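Long-range contacts in oxidoreductase (Azotobacter vinelandii, PDB 7D5M), which binds NAD and, as a homologue of inositol dehydrogenase in the Gfo/Idh/MocA family, probably uses it to oxidise a sugar-like alcohol: residues G160-I165 with S278-E283; I150-A155 with Y310-A315; R166-Q171 with Q271-I276; P289-F294 with V303-M308. One frame throughout, in Å; residues are numbered along the deposited sequence.

Contact 1 (G160-I165 with S278-E283); sequences GELGEI and SRASLE
Backbone polar groups do most of the joining between Leu162 and Arg279. Leu162 O takes two N-H groups, a good bond from Arg279 N (2.9 Å) and a longer one from Ala280 N (3.3 Å), both arriving from the same face of its carbonyl plane. Further along, Ser278 and Glu164 hold each other twice: Ser278 N donates to Glu164 O (2.8 Å), and Glu164 N donates to Ser278 OG (3.0 Å). With chi1 at 60°, the short serine side chain sets its hydroxyl beside that amide.

The side chain of Arg279 binds a backbone oxygen: its extended chain brings NH1 onto a lone pair of Glu161 O at 2.7 Å. A water links the same NH1 to Glu161 OE1.

Apolar contact rests on Leu162, which crosses Leu282 at about a right angle; its CD1 meets Leu282 CG and its CD2 meets Ala280 CB, both at 3.9 Å. With Leu162 cut back to an alanine, a gap would probably open beside Ala280 and Leu282. Gly163, with positive phi, lies so close to Ser278 OG that a CB would clash.

Gly160 ends helix 148-158 in a Schellman motif, and the type I turn from Gly160 to Gly163 leads the helix-to-strand connection past the loop between strands 271-277 and 280-285.

Contact 2 (I150-A155 with Y310-A315); sequences IEQARA and YLHPGA
Gln152 reaches His312 and Leu311 by leaving the helix with CG opposite its backbone N (chi1 172°) and then bending at chi2 (68°), which carries the amide across to the loop. His312 has CG beside its own N (chi1 -75°), a turn that lays the imidazole against Ala155.

The amide of Gln152 serves the loop with both ends. OE1 accepts from His312 N at 2.8 Å, in the carbonyl plane and on a lone pair, while NE2 lies 3.5 Å from His312 CD2 at the ring edge and gives a hydrogen bond to a water that in turn donates to Tyr310 O. Leu311 CD2 lies 3.6 Å from the amide carbon CD of Gln152 and also touches its CG, the two side chains crossing nearly at right angles. A leucine in place of Gln152 would probably leave the backbone N-H of His312 without its acceptor and the bridging water without its donor.

Ala155 CB sits over one face of the His312 ring, 3.6 Å from the centroid, a CH-pi contact that a small residue allows at close range. One turn back, Glu151 CG packs on Gly314 C (3.5 Å); a CB on Gly314 would collide with Glu151 OE2. Arg154 holds the Glu151 carboxylate side-on through NE and NH2, and a water joins Glu151 OE2 to Gly314 N.

His312 NE2 also bonds to Glu161, fixing the ring from its far end. Helix 148-158 thus offers an irregular loop side-chain and water partners; the contact therefore depends on directional bonds to the loop's N-H and C=O groups as well as on packing.

Contact 3 (R166-Q171 with Q271-I276); sequences RMVHMQ and QKIRVI
Arg166 and Met167 both face Ile276, and both of their N-H groups end on Ile276 O, at 2.8 Å from Arg166 N and 3.1 Å from Met167 N. This is a classic beta bulge, set in antiparallel pairing between strands 165-173 and 271-277 of the large sheet in the C-terminal domain. From Met167 onward the pairing is regular, with hydrogen-bonded pairs of Met167 opposite Ile276, His169 opposite Arg274 and Gln171 opposite Lys272; the N-to-C directions of the two segments are 175° apart.

One face, carrying Val168, Met170, Ile273 and Val275, is buried and apolar. Ile273, with CG1 opposite its backbone N (chi1 177°), lies alongside Met170 and brings CD1 to 3.9 Å from Met170 CG. Branched residues suit the extended backbone here, and the flexible methionine fills in toward Ser214 of helix 202-217.

The other face bears the polar residues and meets the second subunit. His169 NE2 is hydrogen-bonded to Tyr245 of that subunit, and Arg274 NE to its Asn264, while the other guanidinium nitrogens of Arg274 form salt bridges with Glu283 and Glu295 of the same chain. Two carboxylates thus face the one buried guanidinium, which would probably favour its charged form. Met167 and Ile276 add an apolar patch, with Met167 CE 4.0 Å from Ile276 CG2.

Near the other end, Gln171 donates from NE2 to Gly270 O and runs beside Lys272, its NE2 lying 3.9 Å from Lys272 CD.

Contact 4 (P289-F294 with V303-M308); sequences PNQLAF and VLERGM
Leu292 and Leu304 exchange two backbone bonds, Leu304 N to Leu292 O at 2.7 Å and Leu292 N to Leu304 O at 2.8 Å, so the N-H and C=O of both residues are satisfied within the pair. Asn290 O extends the pairing by accepting from Arg306 N at 3.0 Å, a nearly straight bond (171°), while Glu305 N is hydrogen-bonded to Tyr310 OH.

Side chains add one more. Gln291 is bent at chi2 (82°) and lies along Glu305, its NE2 giving a hydrogen from within the amide plane to Glu305 OE1 at 3.1 Å; the oxygen is approached from above the carboxylate plane. Gln291 CG also touches Val303 CG1, so the long glutamine serves a polar and an apolar neighbour together.

Asn290 and Arg306 lie side by side, with Asn290 OD1 3.4 Å from Arg306 CD. Their polar ends have other partners: Asn290 ND2 donates to Glu327 O, and the Arg306 guanidinium pairs with Asp319 and bonds to His325 O, which suits a charge buried here. On the face with the leucines, Leu304 CG meets Phe294 CB.

Gly307, with positive phi, suits the type II turn from Glu305 to Met308. The whole is a beta hairpin at the edge of the sheet within this chain, extended through Val303 by an antiparallel strand of the third subunit.

Contacts 1, 3 and 4 share one sheet: strand 271-277 of contact 3 neighbours strand 280-285 of contact 1, which neighbours strand 291-296 of contact 4. Leu282 O to Val275 N (2.9 Å) and Glu283 O to Ala293 N (3.0 Å) mark these two seams, the first of which the salt bridge of Glu283 OE1 with Arg274 NH1 (2.9 Å) also spans. Contact 2 packs helix 148-158 against the loop 310-315 beside them, meeting contact 4 where Tyr310 OH lies 3.0 Å from Glu305 N; their centres are 10 Å apart. Contacts 1, 2 and 4 lie away from the NAD site, whereas in contact 3 the Gln271 side chain comes within about 8 Å of bound NAD.

Contact 1 (G160-I165 with S278-E283)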
loop_
_atom_site.group_PDB
_atom_site.type_symbol
_atom_site.label_atom_id
_atom_site.label_comp_id
_atom_site.label_asym_id
_atom_site.label_seq_id
_atom_site.Cartn_x
_atom_site.Cartn_y
_atom_site.Cartn_z
ATOM N N GLY A 160 -13.212 -23.265 -9.172
ATOM C CA GLY A 160 -13.271 -22.583 -10.482
ATOM C C GLY A 160 -13.369 -21.069 -10.375
ATOM O O GLY A 160 -13.727 -20.426 -11.399
ATOM N N GLU A 161 -13.040 -20.484 -9.215
ATOM C CA GLU A 161 -13.237 -19.032 -8.968
ATOM C C GLU A 161 -12.295 -18.220 -9.871
ATOM O O GLU A 161 -12.631 -17.065 -10.138
ATOM C CB GLU A 161 -13.043 -18.668 -7.496
ATOM C CG GLU A 161 -14.109 -19.256 -6.593
ATOM C CD GLU A 161 -14.169 -18.705 -5.180
ATOM O OE1 GLU A 161 -14.183 -17.469 -5.049
ATOM O OE2 GLU A 161 -14.253 -19.528 -4.216
ATOM N N LEU A 162 -11.178 -18.792 -10.325
ATOM C CA LEU A 162 -10.217 -18.094 -11.225
ATOM C C LEU A 162 -10.519 -18.409 -12.694
ATOM O O LEU A 162 -9.889 -17.784 -13.552
ATOM C CB LEU A 162 -8.775 -18.486 -10.901
ATOM C CG LEU A 162 -8.274 -18.191 -9.490
ATOM C CD1 LEU A 162 -6.761 -18.178 -9.464
ATOM C CD2 LEU A 162 -8.817 -16.885 -8.951
ATOM N N GLY A 163 -11.466 -19.306 -12.988
ATOM C CA GLY A 163 -11.622 -19.866 -14.341
ATOM C C GLY A 163 -10.472 -20.796 -14.672
ATOM O O GLY A 163 -9.889 -21.391 -13.743
ATOM N N GLU A 164 -10.134 -20.943 -15.950
ATOM C CA GLU A 164 -9.047 -21.870 -16.357
ATOM C C GLU A 164 -7.703 -21.207 -16.040
ATOM O O GLU A 164 -7.514 -20.009 -16.330
ATOM C CB GLU A 164 -9.182 -22.325 -17.813
ATOM C CG GLU A 164 -9.098 -21.226 -18.844
ATOM C CD GLU A 164 -9.423 -21.702 -20.257
ATOM O OE1 GLU A 164 -8.838 -22.722 -20.682
ATOM O OE2 GLU A 164 -10.252 -21.051 -20.927
ATOM N N ILE A 165 -6.804 -21.964 -15.429
ATOM C CA ILE A 165 -5.505 -21.413 -14.959
ATOM C C ILE A 165 -4.594 -21.242 -16.174
ATOM O O ILE A 165 -4.493 -22.174 -17.007
ATOM C CB ILE A 165 -4.887 -22.290 -13.858
ATOM C CG1 ILE A 165 -5.879 -22.563 -12.724
ATOM C CG2 ILE A 165 -3.594 -21.674 -13.349
ATOM C CD1 ILE A 165 -6.472 -21.335 -12.079
ATOM N N SER A 278 -8.404 -17.366 -16.413
ATOM C CA SER A 278 -9.191 -16.697 -17.471
ATOM C C SER A 278 -10.177 -15.689 -16.857
ATOM O O SER A 278 -10.516 -14.710 -17.544
ATOM C CB SER A 278 -9.891 -17.720 -18.330
ATOM O OG SER A 278 -10.781 -18.504 -17.546
ATOM N N ARG A 279 -10.643 -15.906 -15.623
ATOM C CA ARG A 279 -11.683 -15.065 -14.971
ATOM C C ARG A 279 -11.053 -14.083 -13.981
ATOM O O ARG A 279 -11.593 -12.984 -13.816
ATOM C CB ARG A 279 -12.708 -15.952 -14.252
ATOM C CG ARG A 279 -13.720 -15.198 -13.398
ATOM C CD ARG A 279 -14.796 -16.118 -12.846
ATOM N NE ARG A 279 -15.817 -15.374 -12.119
ATOM C CZ ARG A 279 -15.894 -15.212 -10.796
ATOM N NH1 ARG A 279 -15.010 -15.753 -9.972
ATOM N NH2 ARG A 279 -16.888 -14.498 -10.298
ATOM N N ALA A 280 -10.023 -14.501 -13.254
ATOM C CA ALA A 280 -9.560 -13.782 -12.053
ATOM C C ALA A 280 -8.147 -14.231 -11.703
ATOM O O ALA A 280 -7.737 -15.312 -12.147
ATOM C CB ALA A 280 -10.517 -14.030 -10.905
ATOM N N SER A 281 -7.453 -13.422 -10.907
ATOM C CA SER A 281 -6.141 -13.757 -10.310
ATOM C C SER A 281 -6.248 -13.741 -8.786
ATOM O O SER A 281 -7.120 -13.060 -8.238
ATOM C CB SER A 281 -5.066 -12.815 -10.773
ATOM O OG SER A 281 -4.906 -12.874 -12.182
ATOM N N LEU A 282 -5.390 -14.502 -8.119
ATOM C CA LEU A 282 -5.142 -14.286 -6.680
ATOM C C LEU A 282 -3.646 -14.071 -6.493
ATOM O O LEU A 282 -2.846 -14.540 -7.320
ATOM C CB LEU A 282 -5.714 -15.424 -5.830
ATOM C CG LEU A 282 -5.278 -16.841 -6.147
ATOM C CD1 LEU A 282 -3.900 -17.142 -5.584
ATOM C CD2 LEU A 282 -6.296 -17.825 -5.585
ATOM N N GLU A 283 -3.272 -13.367 -5.432
ATOM C CA GLU A 283 -1.845 -13.091 -5.163
ATOM C C GLU A 283 -1.609 -13.005 -3.659
ATOM O O GLU A 283 -2.371 -12.333 -2.961
ATOM C CB GLU A 283 -1.375 -11.828 -5.872
ATOM C CG GLU A 283 0.122 -11.591 -5.708
ATOM C CD GLU A 283 0.689 -10.456 -6.544
ATOM O OE1 GLU A 283 0.084 -10.125 -7.576
ATOM O OE2 GLU A 283 1.746 -9.909 -6.156
HETATM O O HOH W 1 -15.434 -16.337 -6.982
#

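Contact 2 (I150-A155 with Y310-A315)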
loop_
_atom_site.group_PDB
_atom_site.type_symbol
_atom_site.label_atom_id
_atom_site.label_comp_id
_atom_site.label_asym_id
_atom_site.label_seq_id
_atom_site.Cartn_x
_atom_site.Cartn_y
_atom_site.Cartn_z
ATOM N N ILE A 150 -3.306 -19.900 2.193
ATOM C CA ILE A 150 -2.828 -20.832 1.133
ATOM C C ILE A 150 -3.948 -21.849 0.856
ATOM O O ILE A 150 -4.255 -22.076 -0.327
ATOM C CB ILE A 150 -1.487 -21.497 1.495
ATOM C CG1 ILE A 150 -0.402 -20.475 1.840
ATOM C CG2 ILE A 150 -1.036 -22.419 0.378
ATOM C CD1 ILE A 150 -0.180 -19.415 0.772
ATOM N N GLU A 151 -4.571 -22.387 1.912
ATOM C CA GLU A 151 -5.726 -23.311 1.804
ATOM C C GLU A 151 -6.906 -22.574 1.155
ATOM O O GLU A 151 -7.603 -23.190 0.329
ATOM C CB GLU A 151 -6.088 -23.888 3.170
ATOM C CG GLU A 151 -7.461 -24.516 3.220
ATOM C CD GLU A 151 -7.680 -25.714 2.315
ATOM O OE1 GLU A 151 -6.688 -26.315 1.855
ATOM O OE2 GLU A 151 -8.852 -26.065 2.102
ATOM N N GLN A 152 -7.133 -21.304 1.501
ATOM C CA GLN A 152 -8.201 -20.496 0.857
ATOM C C GLN A 152 -7.953 -20.469 -0.658
ATOM O O GLN A 152 -8.914 -20.666 -1.434
ATOM C CB GLN A 152 -8.251 -19.069 1.414
ATOM C CG GLN A 152 -9.208 -18.154 0.655
ATOM C CD GLN A 152 -10.659 -18.531 0.834
ATOM O OE1 GLN A 152 -11.026 -19.220 1.785
ATOM N NE2 GLN A 152 -11.511 -18.050 -0.065
ATOM N N ALA A 153 -6.726 -20.165 -1.077
ATOM C CA ALA A 153 -6.354 -20.083 -2.508
ATOM C C ALA A 153 -6.589 -21.447 -3.172
ATOM O O ALA A 153 -7.192 -21.490 -4.256
ATOM C CB ALA A 153 -4.923 -19.619 -2.646
ATOM N N ARG A 154 -6.141 -22.533 -2.543
ATOM C CA ARG A 154 -6.344 -23.900 -3.087
ATOM C C ARG A 154 -7.834 -24.111 -3.358
ATOM O O ARG A 154 -8.185 -24.588 -4.450
ATOM C CB ARG A 154 -5.862 -24.975 -2.112
ATOM C CG ARG A 154 -6.018 -26.390 -2.654
ATOM C CD ARG A 154 -6.025 -27.430 -1.561
ATOM N NE ARG A 154 -7.234 -27.287 -0.753
ATOM C CZ ARG A 154 -8.472 -27.601 -1.142
ATOM N NH1 ARG A 154 -8.715 -28.096 -2.348
ATOM N NH2 ARG A 154 -9.476 -27.413 -0.305
ATOM N N ALA A 155 -8.670 -23.811 -2.367
ATOM C CA ALA A 155 -10.123 -24.085 -2.398
ATOM C C ALA A 155 -10.777 -23.227 -3.483
ATOM O O ALA A 155 -11.674 -23.732 -4.188
ATOM C CB ALA A 155 -10.730 -23.836 -1.044
ATOM N N TYR A 310 -16.457 -15.381 5.294
ATOM C CA TYR A 310 -16.584 -15.619 3.833
ATOM C C TYR A 310 -15.513 -16.595 3.325
ATOM O O TYR A 310 -15.599 -16.978 2.148
ATOM C CB TYR A 310 -16.555 -14.305 3.051
ATOM C CG TYR A 310 -15.379 -13.399 3.321
ATOM C CD1 TYR A 310 -14.095 -13.744 2.920
ATOM C CD2 TYR A 310 -15.556 -12.174 3.949
ATOM C CE1 TYR A 310 -13.014 -12.921 3.183
ATOM C CE2 TYR A 310 -14.488 -11.322 4.195
ATOM C CZ TYR A 310 -13.213 -11.700 3.802
ATOM O OH TYR A 310 -12.160 -10.874 4.044
ATOM N N LEU A 311 -14.534 -16.984 4.151
ATOM C CA LEU A 311 -13.469 -17.930 3.725
ATOM C C LEU A 311 -14.037 -19.349 3.670
ATOM O O LEU A 311 -14.981 -19.658 4.423
ATOM C CB LEU A 311 -12.278 -17.898 4.691
ATOM C CG LEU A 311 -11.539 -16.567 4.800
ATOM C CD1 LEU A 311 -10.459 -16.649 5.865
ATOM C CD2 LEU A 311 -10.935 -16.156 3.463
ATOM N N HIS A 312 -13.417 -20.197 2.859
ATOM C CA HIS A 312 -13.679 -21.656 2.835
ATOM C C HIS A 312 -13.404 -22.236 4.223
ATOM O O HIS A 312 -12.509 -21.785 4.941
ATOM C CB HIS A 312 -12.854 -22.329 1.737
ATOM C CG HIS A 312 -13.362 -22.096 0.354
ATOM N ND1 HIS A 312 -14.243 -22.974 -0.270
ATOM C CD2 HIS A 312 -13.080 -21.133 -0.550
ATOM C CE1 HIS A 312 -14.491 -22.542 -1.490
ATOM N NE2 HIS A 312 -13.788 -21.413 -1.689
ATOM N N PRO A 313 -14.158 -23.278 4.648
ATOM C CA PRO A 313 -14.057 -23.777 6.019
ATOM C C PRO A 313 -12.657 -24.308 6.372
ATOM O O PRO A 313 -12.225 -24.072 7.495
ATOM C CB PRO A 313 -15.148 -24.865 6.108
ATOM C CG PRO A 313 -15.433 -25.245 4.658
ATOM C CD PRO A 313 -15.163 -23.994 3.844
ATOM N N GLY A 314 -11.969 -24.943 5.417
ATOM C CA GLY A 314 -10.570 -25.401 5.552
ATOM C C GLY A 314 -9.641 -24.276 5.990
ATOM O O GLY A 314 -8.663 -24.561 6.721
ATOM N N ALA A 315 -9.924 -23.044 5.561
ATOM C CA ALA A 315 -9.063 -21.862 5.786
ATOM C C ALA A 315 -9.330 -21.240 7.168
ATOM O O ALA A 315 -8.543 -20.360 7.564
ATOM C CB ALA A 315 -9.238 -20.873 4.655
HETATM O O HOH W 2 -11.681 -25.480 2.579
HETATM O O HOH W 3 -14.408 -18.118 0.123
#

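Contact 3 (R166-Q171 with Q271-I276)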
loop_
_atom_site.group_PDB
_atom_site.type_symbol
_atom_site.label_atom_id
_atom_site.label_comp_id
_atom_site.label_asym_id
_atom_site.label_seq_id
_atom_site.Cartn_x
_atom_site.Cartn_y
_atom_site.Cartn_z
ATOM N N ARG A 166 -3.989 -20.066 -16.300
ATOM C CA ARG A 166 -3.147 -19.693 -17.461
ATOM C C ARG A 166 -1.695 -19.526 -17.022
ATOM O O ARG A 166 -0.802 -20.004 -17.732
ATOM C CB ARG A 166 -3.701 -18.421 -18.112
ATOM C CG ARG A 166 -5.037 -18.666 -18.799
ATOM C CD ARG A 166 -5.674 -17.441 -19.420
ATOM N NE ARG A 166 -6.769 -17.821 -20.300
ATOM C CZ ARG A 166 -7.632 -16.983 -20.854
ATOM N NH1 ARG A 166 -7.578 -15.689 -20.594
ATOM N NH2 ARG A 166 -8.568 -17.449 -21.661
ATOM N N MET A 167 -1.461 -18.829 -15.915
ATOM C CA MET A 167 -0.082 -18.541 -15.453
ATOM C C MET A 167 0.042 -18.670 -13.944
ATOM O O MET A 167 -0.916 -18.353 -13.216
ATOM C CB MET A 167 0.356 -17.132 -15.834
ATOM C CG MET A 167 0.712 -17.013 -17.269
ATOM S SD MET A 167 0.469 -15.329 -17.755
ATOM C CE MET A 167 -1.294 -15.479 -18.008
ATOM N N VAL A 168 1.227 -19.094 -13.525
ATOM C CA VAL A 168 1.643 -19.169 -12.103
ATOM C C VAL A 168 2.965 -18.409 -11.981
ATOM O O VAL A 168 3.980 -18.918 -12.473
ATOM C CB VAL A 168 1.770 -20.628 -11.632
ATOM C CG1 VAL A 168 1.909 -20.680 -10.118
ATOM C CG2 VAL A 168 0.591 -21.469 -12.104
ATOM N N HIS A 169 2.927 -17.221 -11.377
ATOM C CA HIS A 169 4.094 -16.315 -11.218
ATOM C C HIS A 169 4.572 -16.372 -9.772
ATOM O O HIS A 169 3.823 -15.975 -8.876
ATOM C CB HIS A 169 3.745 -14.904 -11.681
ATOM C CG HIS A 169 3.716 -14.818 -13.161
ATOM N ND1 HIS A 169 3.953 -13.647 -13.835
ATOM C CD2 HIS A 169 3.542 -15.774 -14.095
ATOM C CE1 HIS A 169 3.869 -13.874 -15.128
ATOM N NE2 HIS A 169 3.611 -15.167 -15.319
ATOM N N MET A 170 5.792 -16.853 -9.586
ATOM C CA MET A 170 6.385 -17.127 -8.262
ATOM C C MET A 170 7.689 -16.351 -8.149
ATOM O O MET A 170 8.445 -16.278 -9.146
ATOM C CB MET A 170 6.646 -18.622 -8.112
ATOM C CG MET A 170 5.373 -19.412 -7.959
ATOM S SD MET A 170 5.604 -21.133 -8.348
ATOM C CE MET A 170 5.524 -21.098 -10.139
ATOM N N GLN A 171 7.943 -15.787 -6.972
ATOM C CA GLN A 171 9.257 -15.196 -6.674
ATOM C C GLN A 171 9.569 -15.430 -5.202
ATOM O O GLN A 171 8.648 -15.472 -4.371
ATOM C CB GLN A 171 9.314 -13.723 -7.078
ATOM C CG GLN A 171 8.445 -12.799 -6.237
ATOM C CD GLN A 171 8.717 -11.332 -6.481
ATOM O OE1 GLN A 171 8.451 -10.803 -7.560
ATOM N NE2 GLN A 171 9.241 -10.654 -5.469
ATOM N N GLN A 271 8.718 -12.868 -1.117
ATOM C CA GLN A 271 8.131 -14.154 -1.564
ATOM C C GLN A 271 6.676 -13.893 -1.964
ATOM O O GLN A 271 5.873 -13.549 -1.102
ATOM C CB GLN A 271 8.208 -15.248 -0.502
ATOM C CG GLN A 271 7.717 -16.574 -1.049
ATOM C CD GLN A 271 7.596 -17.689 -0.039
ATOM O OE1 GLN A 271 7.256 -18.809 -0.405
ATOM N NE2 GLN A 271 7.866 -17.396 1.229
ATOM N N LYS A 272 6.365 -14.042 -3.239
ATOM C CA LYS A 272 5.009 -13.771 -3.757
ATOM C C LYS A 272 4.613 -14.897 -4.704
ATOM O O LYS A 272 5.485 -15.461 -5.394
ATOM C CB LYS A 272 4.958 -12.401 -4.440
ATOM C CG LYS A 272 5.445 -11.231 -3.586
ATOM C CD LYS A 272 5.577 -9.886 -4.305
ATOM C CE LYS A 272 5.517 -8.730 -3.330
ATOM N NZ LYS A 272 5.981 -7.446 -3.911
ATOM N N ILE A 273 3.326 -15.205 -4.739
ATOM C CA ILE A 273 2.770 -16.127 -5.757
ATOM C C ILE A 273 1.497 -15.491 -6.301
ATOM O O ILE A 273 0.643 -15.069 -5.519
ATOM C CB ILE A 273 2.542 -17.548 -5.214
ATOM C CG1 ILE A 273 1.900 -18.434 -6.284
ATOM C CG2 ILE A 273 1.739 -17.551 -3.923
ATOM C CD1 ILE A 273 2.061 -19.903 -6.029
ATOM N N ARG A 274 1.429 -15.361 -7.619
ATOM C CA ARG A 274 0.220 -14.857 -8.305
ATOM C C ARG A 274 -0.251 -15.977 -9.224
ATOM O O ARG A 274 0.539 -16.425 -10.068
ATOM C CB ARG A 274 0.507 -13.574 -9.085
ATOM C CG ARG A 274 -0.719 -12.980 -9.761
ATOM C CD ARG A 274 -0.416 -11.686 -10.499
ATOM N NE ARG A 274 -1.607 -11.093 -11.078
ATOM C CZ ARG A 274 -2.481 -10.325 -10.439
ATOM N NH1 ARG A 274 -2.326 -10.014 -9.158
ATOM N NH2 ARG A 274 -3.525 -9.852 -11.094
ATOM N N VAL A 275 -1.473 -16.433 -9.029
ATOM C CA VAL A 275 -2.097 -17.436 -9.926
ATOM C C VAL A 275 -3.096 -16.680 -10.787
ATOM O O VAL A 275 -3.989 -16.035 -10.220
ATOM C CB VAL A 275 -2.762 -18.575 -9.139
ATOM C CG1 VAL A 275 -3.367 -19.600 -10.084
ATOM C CG2 VAL A 275 -1.787 -19.225 -8.174
ATOM N N ILE A 276 -2.931 -16.762 -12.107
ATOM C CA ILE A 276 -3.731 -15.977 -13.080
ATOM C C ILE A 276 -4.592 -16.944 -13.890
ATOM O O ILE A 276 -4.032 -17.804 -14.587
ATOM C CB ILE A 276 -2.814 -15.128 -13.978
ATOM C CG1 ILE A 276 -1.869 -14.272 -13.128
ATOM C CG2 ILE A 276 -3.660 -14.303 -14.939
ATOM C CD1 ILE A 276 -0.691 -13.727 -13.862
#

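Contact 4 (P289-F294 with V303-M308)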
loop_
_atom_site.group_PDB
_atom_site.type_symbol
_atom_site.label_atom_id
_atom_site.label_comp_id
_atom_site.label_asym_id
_atom_site.label_seq_id
_atom_site.Cartn_x
_atom_site.Cartn_y
_atom_site.Cartn_z
ATOM N N PRO A 289 1.066 -12.027 5.402
ATOM C CA PRO A 289 0.511 -13.350 5.121
ATOM C C PRO A 289 -0.983 -13.469 5.439
ATOM O O PRO A 289 -1.580 -14.435 5.016
ATOM C CB PRO A 289 1.329 -14.247 6.059
ATOM C CG PRO A 289 1.577 -13.368 7.251
ATOM C CD PRO A 289 1.845 -11.999 6.653
ATOM N N ASN A 290 -1.553 -12.471 6.118
ATOM C CA ASN A 290 -2.961 -12.490 6.589
ATOM C C ASN A 290 -3.914 -11.906 5.547
ATOM O O ASN A 290 -5.104 -11.840 5.851
ATOM C CB ASN A 290 -3.089 -11.757 7.922
ATOM C CG ASN A 290 -2.150 -12.344 8.948
ATOM O OD1 ASN A 290 -2.158 -13.555 9.180
ATOM N ND2 ASN A 290 -1.326 -11.495 9.547
ATOM N N GLN A 291 -3.415 -11.505 4.373
ATOM C CA GLN A 291 -4.247 -10.973 3.266
ATOM C C GLN A 291 -3.996 -11.796 2.007
ATOM O O GLN A 291 -2.882 -12.328 1.832
ATOM C CB GLN A 291 -3.972 -9.491 3.019
ATOM C CG GLN A 291 -4.492 -8.602 4.143
ATOM C CD GLN A 291 -3.542 -8.533 5.313
ATOM O OE1 GLN A 291 -2.331 -8.418 5.130
ATOM N NE2 GLN A 291 -4.080 -8.583 6.524
ATOM N N LEU A 292 -5.019 -11.905 1.175
ATOM C CA LEU A 292 -4.925 -12.569 -0.145
ATOM C C LEU A 292 -5.676 -11.705 -1.157
ATOM O O LEU A 292 -6.894 -11.478 -0.968
ATOM C CB LEU A 292 -5.510 -13.974 -0.038
ATOM C CG LEU A 292 -5.541 -14.773 -1.343
ATOM C CD1 LEU A 292 -4.144 -15.205 -1.741
ATOM C CD2 LEU A 292 -6.451 -15.976 -1.193
ATOM N N ALA A 293 -4.961 -11.175 -2.148
ATOM C CA ALA A 293 -5.559 -10.372 -3.238
ATOM C C ALA A 293 -6.416 -11.298 -4.096
ATOM O O ALA A 293 -5.940 -12.387 -4.433
ATOM C CB ALA A 293 -4.501 -9.705 -4.082
ATOM N N PHE A 294 -7.632 -10.881 -4.427
ATOM C CA PHE A 294 -8.553 -11.642 -5.309
ATOM C C PHE A 294 -9.132 -10.663 -6.316
ATOM O O PHE A 294 -9.873 -9.755 -5.930
ATOM C CB PHE A 294 -9.631 -12.380 -4.516
ATOM C CG PHE A 294 -10.640 -13.105 -5.374
ATOM C CD1 PHE A 294 -10.238 -13.899 -6.435
ATOM C CD2 PHE A 294 -11.994 -13.020 -5.093
ATOM C CE1 PHE A 294 -11.173 -14.569 -7.213
ATOM C CE2 PHE A 294 -12.921 -13.704 -5.861
ATOM C CZ PHE A 294 -12.510 -14.468 -6.922
ATOM N N VAL A 303 -9.616 -7.821 -1.272
ATOM C CA VAL A 303 -8.602 -8.401 -0.357
ATOM C C VAL A 303 -9.337 -9.332 0.605
ATOM O O VAL A 303 -10.260 -8.880 1.290
ATOM C CB VAL A 303 -7.822 -7.299 0.378
ATOM C CG1 VAL A 303 -6.902 -7.886 1.433
ATOM C CG2 VAL A 303 -7.027 -6.440 -0.590
ATOM N N LEU A 304 -8.943 -10.598 0.630
ATOM C CA LEU A 304 -9.515 -11.582 1.574
ATOM C C LEU A 304 -8.643 -11.567 2.827
ATOM O O LEU A 304 -7.409 -11.574 2.683
ATOM C CB LEU A 304 -9.529 -12.975 0.948
ATOM C CG LEU A 304 -10.097 -13.080 -0.461
ATOM C CD1 LEU A 304 -10.235 -14.537 -0.861
ATOM C CD2 LEU A 304 -11.434 -12.383 -0.584
ATOM N N GLU A 305 -9.276 -11.568 3.995
ATOM C CA GLU A 305 -8.605 -11.456 5.309
ATOM C C GLU A 305 -8.703 -12.780 6.056
ATOM O O GLU A 305 -9.802 -13.363 6.098
ATOM C CB GLU A 305 -9.249 -10.341 6.129
ATOM C CG GLU A 305 -8.832 -8.960 5.669
ATOM C CD GLU A 305 -7.584 -8.389 6.322
ATOM O OE1 GLU A 305 -7.039 -9.031 7.239
ATOM O OE2 GLU A 305 -7.164 -7.280 5.903
ATOM N N ARG A 306 -7.597 -13.192 6.669
ATOM C CA ARG A 306 -7.551 -14.339 7.607
ATOM C C ARG A 306 -8.682 -14.200 8.624
ATOM O O ARG A 306 -8.882 -13.080 9.172
ATOM C CB ARG A 306 -6.218 -14.359 8.351
ATOM C CG ARG A 306 -5.979 -15.601 9.191
ATOM C CD ARG A 306 -4.883 -15.351 10.217
ATOM N NE ARG A 306 -5.225 -14.330 11.197
ATOM C CZ ARG A 306 -6.090 -14.479 12.201
ATOM N NH1 ARG A 306 -6.744 -15.623 12.369
ATOM N NH2 ARG A 306 -6.306 -13.476 13.035
ATOM N N GLY A 307 -9.381 -15.298 8.903
ATOM C CA GLY A 307 -10.335 -15.364 10.025
ATOM C C GLY A 307 -11.741 -14.900 9.672
ATOM O O GLY A 307 -12.609 -14.960 10.561
ATOM N N MET A 308 -12.009 -14.481 8.436
ATOM C CA MET A 308 -13.348 -13.938 8.082
ATOM C C MET A 308 -14.292 -15.061 7.635
ATOM O O MET A 308 -13.841 -16.035 7.013
ATOM C CB MET A 308 -13.250 -12.861 7.004
ATOM C CG MET A 308 -12.624 -11.579 7.518
ATOM S SD MET A 308 -13.539 -10.790 8.868
ATOM C CE MET A 308 -14.861 -10.021 7.935
#